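Local atomic coordinates of hypothetical protein, IPT/TIG domain protein (Bacteroides ovatus, PDB entry 4HW6), a protein that is of unknown function but probably binds carbohydrate as an auxiliary nutrient-binding protein, with an IPT/TIG domain joined to a six-bladed beta-propeller. Residues A[151-155]-A[408-413]; A[338-343]-A[405-409]; A[363-367]-A[378-382]. All coordinates share one frame; numbering follows the deposited sequence. Where two conformers were deposited one is given.

Contact 1: A[151-155]-A[408-413]; sequences NYDDL and AYDMKR
D153 meets K412 and R413 in a salt-bridge network that D410 completes. Its OD1 takes two charged donors: K412 NZ at 2.7 Å, from above the carboxylate plane, and R413 NH2 at 2.9 Å, nearly in line with the C-O bond. D410 OD2 receives R413 NH1 on its syn side at 2.8 Å and is also bonded by the Y417 hydroxyl, while D410 OD1 accepts the backbone N of R413 in an Asx motif.

The same cations reach main-chain carbonyls. K412 NZ donates to N151 O at 2.8 Å, nearly in line with its C=O, and R413 NH1 makes an almost straight bond (174°) to Y152 O, in the guanidinium plane; both acids and Y152 O thus hold the guanidinium.

Apolar contact falls to Y152, whose CZ is 3.6 Å from M411 CB. With CG beside its backbone N (chi1 -61°), one face of the ring lies over the backbone nitrogens of M411 and K412; F146 meets it edge-to-face. Deeper in, L155 CD1 rests 4.0 Å from A408 CB; the small alanine lets the leucine methyl approach the strand. The seam joins neighbouring beta-propeller blades, the one holding 404-410 closing the ring with strand 109-115.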
# COMPACT_ATOMS: atom_id res chain seq x y z
N ASN A 151 3.57 -14.06 -2.47
CA ASN A 151 2.25 -13.69 -3.02
C ASN A 151 1.41 -12.83 -2.04
O ASN A 151 0.22 -13.09 -1.80
CB ASN A 151 1.47 -14.93 -3.43
CG ASN A 151 0.21 -14.60 -4.22
OD1 ASN A 151 0.21 -13.69 -5.04
ND2 ASN A 151 -0.85 -15.33 -3.96
N TYR A 152 2.07 -11.83 -1.49
CA TYR A 152 1.45 -10.85 -0.58
C TYR A 152 0.99 -11.45 0.73
O TYR A 152 0.10 -10.90 1.38
CB TYR A 152 0.34 -10.04 -1.28
CG TYR A 152 0.93 -9.27 -2.43
CD1 TYR A 152 1.54 -8.05 -2.23
CD2 TYR A 152 0.95 -9.82 -3.70
CE1 TYR A 152 2.14 -7.37 -3.27
CE2 TYR A 152 1.56 -9.15 -4.75
CZ TYR A 152 2.14 -7.93 -4.52
OH TYR A 152 2.72 -7.24 -5.54
N ASP A 153 1.61 -12.56 1.14
CA ASP A 153 1.27 -13.19 2.42
C ASP A 153 2.25 -12.91 3.57
O ASP A 153 1.95 -13.23 4.71
CB ASP A 153 1.08 -14.69 2.26
CG ASP A 153 -0.24 -15.05 1.55
OD1 ASP A 153 -1.19 -14.23 1.53
OD2 ASP A 153 -0.30 -16.16 1.02
N ASP A 154 3.40 -12.32 3.26
CA ASP A 154 4.37 -11.98 4.28
C ASP A 154 4.89 -10.57 4.08
O ASP A 154 5.58 -10.27 3.09
CB ASP A 154 5.50 -12.99 4.33
CG ASP A 154 5.01 -14.39 4.63
OD1 ASP A 154 4.70 -14.71 5.80
OD2 ASP A 154 4.86 -15.15 3.65
N LEU A 155 4.53 -9.71 5.02
CA LEU A 155 4.94 -8.31 5.07
C LEU A 155 5.85 -8.10 6.27
O LEU A 155 5.52 -8.49 7.39
CB LEU A 155 3.74 -7.41 5.24
CG LEU A 155 3.97 -5.93 5.41
CD1 LEU A 155 4.52 -5.34 4.11
CD2 LEU A 155 2.65 -5.26 5.79
N ALA A 408 3.34 0.25 1.97
CA ALA A 408 3.35 -0.92 1.09
C ALA A 408 2.03 -1.00 0.33
O ALA A 408 0.99 -0.51 0.83
CB ALA A 408 3.61 -2.19 1.89
N TYR A 409 2.06 -1.54 -0.88
CA TYR A 409 0.84 -1.74 -1.65
C TYR A 409 0.63 -3.22 -1.86
O TYR A 409 1.48 -3.90 -2.43
CB TYR A 409 0.88 -1.00 -3.00
CG TYR A 409 -0.45 -1.12 -3.70
CD1 TYR A 409 -1.56 -0.39 -3.27
CD2 TYR A 409 -0.62 -2.00 -4.74
CE1 TYR A 409 -2.79 -0.53 -3.89
CE2 TYR A 409 -1.86 -2.12 -5.38
CZ TYR A 409 -2.93 -1.38 -4.94
OH TYR A 409 -4.17 -1.56 -5.56
N ASP A 410 -0.52 -3.69 -1.41
CA ASP A 410 -0.91 -5.09 -1.49
C ASP A 410 -1.69 -5.25 -2.78
O ASP A 410 -2.86 -4.86 -2.86
CB ASP A 410 -1.76 -5.41 -0.28
CG ASP A 410 -2.14 -6.87 -0.16
OD1 ASP A 410 -2.21 -7.59 -1.19
OD2 ASP A 410 -2.43 -7.27 0.99
N MSE A 411 -1.04 -5.79 -3.80
CA MSE A 411 -1.69 -5.99 -5.11
C MSE A 411 -2.78 -7.06 -5.04
O MSE A 411 -3.78 -7.01 -5.77
CB MSE A 411 -0.65 -6.35 -6.17
CG MSE A 411 0.33 -5.23 -6.50
SE MSE A 411 1.41 -5.66 -8.06
CE MSE A 411 0.06 -6.63 -9.04
N LYS A 412 -2.60 -8.04 -4.16
CA LYS A 412 -3.57 -9.12 -4.06
C LYS A 412 -4.88 -8.63 -3.45
O LYS A 412 -5.98 -8.96 -3.91
CB LYS A 412 -3.00 -10.29 -3.26
CG LYS A 412 -3.94 -11.46 -3.12
CD LYS A 412 -3.21 -12.75 -2.76
CE LYS A 412 -2.90 -12.86 -1.28
NZ LYS A 412 -2.22 -14.16 -1.00
N ARG A 413 -4.77 -7.84 -2.40
CA ARG A 413 -5.95 -7.37 -1.66
C ARG A 413 -6.35 -5.94 -2.05
O ARG A 413 -7.29 -5.39 -1.48
CB ARG A 413 -5.69 -7.46 -0.16
CG ARG A 413 -5.29 -8.87 0.27
CD ARG A 413 -5.10 -9.04 1.76
NE ARG A 413 -4.65 -10.40 2.06
CZ ARG A 413 -3.40 -10.86 1.93
NH1 ARG A 413 -2.43 -10.06 1.54
NH2 ARG A 413 -3.13 -12.13 2.19

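Contact 2: A[338-343]-A[405-409]; sequences NQGIFV and TSIAY
Q339 lies across the backbone of S406 and I407, and its side-chain amide bonds the backbone N of I407. Its CB sits 3.4 Å from T405 O. CG, placed anti to the backbone N, carries the chain out toward I407, meeting its CG2 at 4.0 Å. CD comes near I407 O, and OE1 accepts the backbone N-H of I407 at 3.1 Å in a fairly straight bond, the donor standing above the amide plane. NE2 turns the other way, to M144 O on strand 143-146. A glutamine suits this place because one flat group can both accept and donate, serving two backbones at once.

At the backbone, Q339 N gives a regular main-chain bond to T405 O at 3.0 Å, with N338 and T405 side by side. Strands 337-344 and 404-410 are the innermost strands of adjacent propeller blades, and their segments 338-343 and 405-409 run nearly parallel, 14° apart. One main-chain bond joins them at this end, and then they diverge: the CA atoms of V343 and Y409 are 7.3 Å apart.

Branched side chains pack between the diverging strands. I341 has CG1 between its backbone N and carbonyl carbon (chi1 55°), which carries CD1 down on Y409, 3.5 Å from Y409 CB. This methyl also packs on I407 CG1. Further along, V343 uses both its branches: CG2 touches Y409 CB, and CG1 stands 4.1 Å over the centre of the Y409 ring, a CH-pi contact only 7° off the normal. The edge-to-face partner of that ring is F416 on strand 415-420, which also touches I341 and V343. S406, small enough to let OE1 of Q339 lie against its CB, sends its own OG to I141 O.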
# COMPACT_ATOMS: atom_id res chain seq x y z
N ASN A 338 9.49 10.07 3.60
CA ASN A 338 10.12 8.88 4.13
C ASN A 338 10.06 7.75 3.11
O ASN A 338 10.78 7.85 2.10
CB ASN A 338 9.62 8.55 5.54
CG ASN A 338 10.55 9.13 6.60
OD1 ASN A 338 11.41 8.41 7.13
ND2 ASN A 338 10.46 10.44 6.86
N GLN A 339 9.27 6.70 3.31
CA GLN A 339 9.25 5.63 2.33
C GLN A 339 8.32 5.97 1.17
O GLN A 339 7.32 6.67 1.35
CB GLN A 339 8.81 4.31 2.97
CG GLN A 339 8.96 3.13 2.03
CD GLN A 339 8.81 1.78 2.72
OE1 GLN A 339 8.20 1.68 3.79
NE2 GLN A 339 9.36 0.73 2.09
N GLY A 340 8.71 5.54 -0.02
CA GLY A 340 7.82 5.54 -1.16
C GLY A 340 7.84 4.26 -1.96
O GLY A 340 8.80 3.51 -1.92
N ILE A 341 6.77 4.05 -2.72
CA ILE A 341 6.63 2.88 -3.57
C ILE A 341 5.99 3.24 -4.89
O ILE A 341 5.22 4.19 -4.99
CB ILE A 341 5.77 1.79 -2.90
CG1 ILE A 341 4.39 2.37 -2.49
CG2 ILE A 341 6.51 1.21 -1.70
CD1 ILE A 341 3.40 1.30 -2.09
N PHE A 342 6.28 2.44 -5.91
CA PHE A 342 5.66 2.57 -7.20
C PHE A 342 4.40 1.73 -7.31
O PHE A 342 4.41 0.56 -6.96
CB PHE A 342 6.66 2.19 -8.28
CG PHE A 342 7.78 3.18 -8.43
CD1 PHE A 342 7.61 4.31 -9.20
CD2 PHE A 342 9.01 2.98 -7.83
CE1 PHE A 342 8.63 5.25 -9.36
CE2 PHE A 342 10.03 3.90 -7.98
CZ PHE A 342 9.85 5.03 -8.77
N VAL A 343 3.33 2.34 -7.82
CA VAL A 343 2.07 1.66 -7.96
C VAL A 343 1.51 1.92 -9.36
O VAL A 343 1.44 3.07 -9.82
CB VAL A 343 1.07 2.14 -6.87
CG1 VAL A 343 -0.28 1.48 -7.07
CG2 VAL A 343 1.61 1.85 -5.48
N THR A 405 5.07 6.96 7.96
CA THR A 405 6.47 6.80 7.61
C THR A 405 6.73 5.72 6.56
O THR A 405 7.46 5.95 5.61
CB THR A 405 7.27 6.49 8.89
OG1 THR A 405 7.08 7.57 9.82
CG2 THR A 405 8.75 6.35 8.61
N SER A 406 6.14 4.56 6.74
CA SER A 406 6.33 3.44 5.87
C SER A 406 5.06 3.17 5.06
O SER A 406 3.94 3.55 5.45
CB SER A 406 6.75 2.23 6.72
OG SER A 406 5.76 1.91 7.69
N ILE A 407 5.24 2.53 3.91
CA ILE A 407 4.16 2.27 3.00
C ILE A 407 4.41 0.99 2.20
O ILE A 407 5.54 0.68 1.80
CB ILE A 407 3.89 3.50 2.08
CG1 ILE A 407 2.65 3.29 1.21
CG2 ILE A 407 5.14 3.84 1.25
CD1 ILE A 407 2.18 4.56 0.49
N ALA A 408 3.34 0.25 1.97
CA ALA A 408 3.35 -0.92 1.09
C ALA A 408 2.03 -1.00 0.33
O ALA A 408 0.99 -0.51 0.83
CB ALA A 408 3.61 -2.19 1.89
N TYR A 409 2.06 -1.54 -0.88
CA TYR A 409 0.84 -1.74 -1.65
C TYR A 409 0.63 -3.22 -1.86
O TYR A 409 1.48 -3.90 -2.43
CB TYR A 409 0.88 -1.00 -3.00
CG TYR A 409 -0.45 -1.12 -3.70
CD1 TYR A 409 -1.56 -0.39 -3.27
CD2 TYR A 409 -0.62 -2.00 -4.74
CE1 TYR A 409 -2.79 -0.53 -3.89
CE2 TYR A 409 -1.86 -2.12 -5.38
CZ TYR A 409 -2.93 -1.38 -4.94
OH TYR A 409 -4.17 -1.56 -5.56

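Contact 3: A[363-367]-A[378-382]; sequences DSHTV and TYAGR
V367 and A380 form a hydrogen-bonded antiparallel pair at the open end of a beta hairpin, strands 366-370 and 375-380. V367 N gives to A380 O at 3.0 Å. On return, V367 O takes two donors, A380 N at 3.1 Å and Y379 N at 2.8 Å, so Y379 and A380 both face one valine: a classic beta bulge. On the apolar side, V367 CG1 comes up to the edge of the Y379 ring, near its plane, with the two side chains pointing the same way, and the methyl of A380 lies beside V367 CB.

Beyond the bulge the chain turns at G381, whose backbone angles, and the closeness of H365 O and the CA of T366, leave no place for a CB. The hairpin supplies the outer two of the four main strands of a propeller blade, and its partner 355-361 sees a second irregularity: H365 and T366 both face D361 in a G1 bulge, with H365 in a left-handed conformation.

R382 closes the end. Bent at chi3 (75°), it brings its guanidinium round to S364 O, which NH1 meets in the guanidinium plane at 2.9 Å and with a straight enough bond (160°). On the way, R382 CD packs 3.4 Å from T366 CG2, the methyl that also touches T378 CG2. One water links NH1 to D363 O, another joins R382 N to H365 O, and W324 adds a cation-pi contact. A leucine in place of R382 would probably leave S364 O without its N-H donor and the indole of W324 without its cation. T366 suits its site by having two uses: its methyl packs here, while OG1 donates at 2.7 Å to S364 OG, which in turn bonds D361 OD2.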
# COMPACT_ATOMS: atom_id res chain seq x y z
N ASP A 363 6.25 14.51 8.13
CA ASP A 363 6.04 15.71 8.94
C ASP A 363 4.95 16.65 8.47
O ASP A 363 4.57 17.55 9.20
CB ASP A 363 7.38 16.42 9.16
CG ASP A 363 8.38 15.54 9.91
OD1 ASP A 363 8.02 14.97 10.94
OD2 ASP A 363 9.51 15.36 9.44
N SER A 364 4.38 16.39 7.28
CA SER A 364 3.10 16.98 6.90
C SER A 364 1.93 16.06 7.24
O SER A 364 0.77 16.46 7.09
CB SER A 364 3.05 17.35 5.42
OG SER A 364 3.02 16.19 4.62
N HIS A 365 2.25 14.84 7.69
CA HIS A 365 1.29 13.82 8.13
C HIS A 365 0.37 13.36 7.00
O HIS A 365 -0.85 13.13 7.20
CB HIS A 365 0.50 14.29 9.35
CG HIS A 365 1.38 14.81 10.44
ND1 HIS A 365 2.01 13.99 11.35
CD2 HIS A 365 1.72 16.08 10.78
CE1 HIS A 365 2.71 14.72 12.20
NE2 HIS A 365 2.59 16.00 11.85
N THR A 366 0.95 13.18 5.82
CA THR A 366 0.20 12.79 4.64
C THR A 366 0.83 11.63 3.88
O THR A 366 2.03 11.32 4.01
CB THR A 366 0.04 13.98 3.67
OG1 THR A 366 1.33 14.49 3.32
CG2 THR A 366 -0.79 15.10 4.30
N VAL A 367 -0.01 11.00 3.07
CA VAL A 367 0.43 10.16 1.98
C VAL A 367 0.26 11.02 0.72
O VAL A 367 -0.81 11.61 0.50
CB VAL A 367 -0.38 8.86 1.88
CG1 VAL A 367 0.08 8.03 0.67
CG2 VAL A 367 -0.25 8.03 3.18
N THR A 378 -1.63 15.52 -2.75
CA THR A 378 -1.84 14.85 -1.48
C THR A 378 -2.97 13.81 -1.61
O THR A 378 -4.05 14.12 -2.07
CB THR A 378 -2.08 15.87 -0.37
OG1 THR A 378 -0.89 16.67 -0.24
CG2 THR A 378 -2.39 15.15 0.99
N TYR A 379 -2.67 12.56 -1.29
CA TYR A 379 -3.65 11.48 -1.41
C TYR A 379 -4.50 11.30 -0.16
O TYR A 379 -5.73 11.10 -0.27
CB TYR A 379 -2.91 10.19 -1.74
CG TYR A 379 -3.72 8.93 -1.94
CD1 TYR A 379 -4.69 8.82 -2.95
CD2 TYR A 379 -3.47 7.82 -1.16
CE1 TYR A 379 -5.39 7.63 -3.15
CE2 TYR A 379 -4.17 6.64 -1.34
CZ TYR A 379 -5.12 6.54 -2.32
OH TYR A 379 -5.79 5.35 -2.47
N ALA A 380 -3.88 11.38 1.02
CA ALA A 380 -4.58 11.15 2.29
C ALA A 380 -3.96 11.92 3.45
O ALA A 380 -2.73 12.09 3.50
CB ALA A 380 -4.63 9.64 2.59
N GLY A 381 -4.80 12.35 4.39
CA GLY A 381 -4.36 13.01 5.62
C GLY A 381 -4.78 14.45 5.69
O GLY A 381 -5.34 14.98 4.72
N ARG A 382 -4.53 15.06 6.84
CA ARG A 382 -4.84 16.46 7.14
C ARG A 382 -6.36 16.75 7.02
O ARG A 382 -6.78 17.84 6.61
CB ARG A 382 -4.01 17.39 6.26
CG ARG A 382 -2.51 17.20 6.45
CD ARG A 382 -1.73 18.09 5.53
NE ARG A 382 -1.72 19.48 5.94
CZ ARG A 382 -0.78 20.03 6.73
NH1 ARG A 382 0.17 19.27 7.25
NH2 ARG A 382 -0.83 21.33 7.02
O HOH W 1 2.32 19.37 9.46
O HOH W 2 -2.92 13.76 8.83

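From the N terminus, the chain first lays down 151-155, in an early propeller blade, and contact 1 closes the longest loop only when 408-413 returns to it. Within that span 338-343 lays down the inner strand of a later blade, and contact 2 is completed by 405-409, which shares A408 and Y409 with the second segment of contact 1. Contact 3 is nested inside both loops as a short hairpin closure, 363-367 with 378-382, in the same blade as 338-343. The blade of 404-410 is flanked by two others, joined to one by contact 1 and to the other by contact 2. Contacts 2 and 3 touch where I407 CD1 packs on V367 CG1, whereas contacts 1 and 3 stay apart, with centres about 22 Å from each other.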